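Local atomic coordinates of nitronate monooxygenase family protein (Pseudomonas aeruginosa, PDB entry 4QIT), a protein that uses FMN and molecular oxygen to carry out the oxidative denitrification of alkyl nitronates, with the toxin propionate 3-nitronate as its best substrate. Residues A[169-174]-A[191-196]. The protein carries 1 engineered substitution. Numbering follows the deposited sequence.
Sequences ALVEAA and GVFEPE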
# COMPACT_ATOMS: atom_id res chain seq x y z
N ALA A 169 -6.27 -17.14 -6.28
CA ALA A 169 -6.59 -18.57 -6.34
C ALA A 169 -7.96 -18.80 -6.98
O ALA A 169 -8.16 -19.76 -7.72
CB ALA A 169 -6.54 -19.19 -4.96
N LEU A 170 -8.90 -17.90 -6.70
CA LEU A 170 -10.23 -17.99 -7.28
C LEU A 170 -10.19 -17.66 -8.78
O LEU A 170 -10.93 -18.25 -9.57
CB LEU A 170 -11.22 -17.07 -6.54
CG LEU A 170 -11.44 -17.40 -5.06
CD1 LEU A 170 -12.33 -16.36 -4.37
CD2 LEU A 170 -12.05 -18.79 -4.93
N VAL A 171 -9.32 -16.73 -9.16
CA VAL A 171 -9.15 -16.42 -10.57
C VAL A 171 -8.60 -17.63 -11.31
O VAL A 171 -9.03 -17.94 -12.43
CB VAL A 171 -8.24 -15.19 -10.76
CG1 VAL A 171 -7.84 -15.01 -12.23
CG2 VAL A 171 -8.94 -13.96 -10.24
N GLU A 172 -7.65 -18.31 -10.68
CA GLU A 172 -7.07 -19.52 -11.26
C GLU A 172 -8.14 -20.59 -11.42
O GLU A 172 -8.22 -21.22 -12.47
CB GLU A 172 -5.92 -20.05 -10.39
CG GLU A 172 -4.69 -19.17 -10.38
CD GLU A 172 -3.69 -19.56 -9.32
OE1 GLU A 172 -2.65 -18.87 -9.19
OE2 GLU A 172 -3.93 -20.56 -8.60
N ALA A 173 -8.97 -20.76 -10.39
CA ALA A 173 -10.02 -21.77 -10.43
C ALA A 173 -11.11 -21.47 -11.47
O ALA A 173 -11.79 -22.38 -11.95
CB ALA A 173 -10.64 -21.95 -9.05
N ALA A 174 -11.26 -20.20 -11.80
CA ALA A 174 -12.23 -19.77 -12.81
C ALA A 174 -11.71 -20.04 -14.22
O ALA A 174 -12.46 -19.96 -15.20
CB ALA A 174 -12.53 -18.28 -12.64
N GLY A 191 -10.57 -3.82 -6.25
CA GLY A 191 -11.10 -5.06 -6.81
C GLY A 191 -11.44 -6.12 -5.79
O GLY A 191 -11.60 -7.29 -6.16
N VAL A 192 -11.56 -5.75 -4.52
CA VAL A 192 -11.86 -6.69 -3.44
C VAL A 192 -13.16 -7.45 -3.71
O VAL A 192 -14.19 -6.84 -4.02
CB VAL A 192 -11.99 -5.95 -2.09
CG1 VAL A 192 -12.34 -6.95 -0.98
CG2 VAL A 192 -10.71 -5.20 -1.76
N PHE A 193 -13.11 -8.78 -3.61
CA PHE A 193 -14.27 -9.61 -3.95
C PHE A 193 -15.40 -9.45 -2.94
O PHE A 193 -16.56 -9.27 -3.32
CB PHE A 193 -13.89 -11.10 -4.03
CG PHE A 193 -13.16 -11.51 -5.29
CD1 PHE A 193 -12.47 -10.58 -6.07
CD2 PHE A 193 -13.14 -12.85 -5.67
CE1 PHE A 193 -11.80 -10.99 -7.22
CE2 PHE A 193 -12.47 -13.25 -6.82
CZ PHE A 193 -11.79 -12.32 -7.59
N GLU A 194 -15.05 -9.53 -1.66
CA GLU A 194 -16.02 -9.53 -0.57
C GLU A 194 -15.58 -8.54 0.48
O GLU A 194 -14.96 -8.91 1.47
CB GLU A 194 -16.13 -10.93 0.05
CG GLU A 194 -16.62 -12.00 -0.93
CD GLU A 194 -16.71 -13.38 -0.31
OE1 GLU A 194 -15.66 -13.94 0.07
OE2 GLU A 194 -17.83 -13.90 -0.19
N PRO A 195 -15.88 -7.25 0.26
CA PRO A 195 -15.35 -6.23 1.17
C PRO A 195 -15.90 -6.34 2.59
O PRO A 195 -15.29 -5.80 3.51
CB PRO A 195 -15.74 -4.90 0.51
CG PRO A 195 -16.72 -5.24 -0.58
CD PRO A 195 -16.55 -6.69 -0.93
N GLU A 196 -17.01 -7.05 2.78
CA GLU A 196 -17.54 -7.26 4.13
C GLU A 196 -16.59 -8.09 4.99
O GLU A 196 -16.69 -8.08 6.22
CB GLU A 196 -18.93 -7.90 4.08
CG GLU A 196 -18.95 -9.32 3.53
CD GLU A 196 -19.15 -9.38 2.03
OE1 GLU A 196 -18.89 -8.37 1.34
OE2 GLU A 196 -19.59 -10.44 1.53
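The ring of F193 meets L170 and V171, two successive residues of a helix, and illustrates how one aromatic side chain can reach from a loop to a helix: between the ring and these two residues the contact is purely apolar. L170 CD1 lies 3.8 Å from F193 CD2, approaching the ring obliquely, while L170 CB comes within 4.0 Å of F193 CE2, so the leucine is in touch through both its root and one methyl. Because the two side chains run past each other in opposite directions, the leucine lies alongside the ring. CG of L170 is anti to its carbonyl carbon (chi1 -62°), and an extended chi2 of 175° carries CD1 back along the ring toward the loop. V171 meets the far end of the phenyl: its CG2 sits at the edge, near the ring plane, 4.2 Å from F193 CZ. The contact is light, burying 111 Å² in all, and the alpha carbons of L170 and F193 remain 9.9 Å apart, a gap bridged largely by the phenyl.

In the TIM-barrel fold of this flavoenzyme, helix 165-173 belongs to the outer layer, and the loop follows strand 188-189, close to the active site. F193 itself is about 10 Å from the bound FMN, side chain to cofactor, and so lies outside the first shell.

Polar bonds position the loop around its aromatic residue. E167, on the same helix, accepts a hydrogen bond from F193 N through OE2; R281 NH1 bonds V192 O; and Q182, a probable FMN-binding residue, takes the N-H of G191 on OE1.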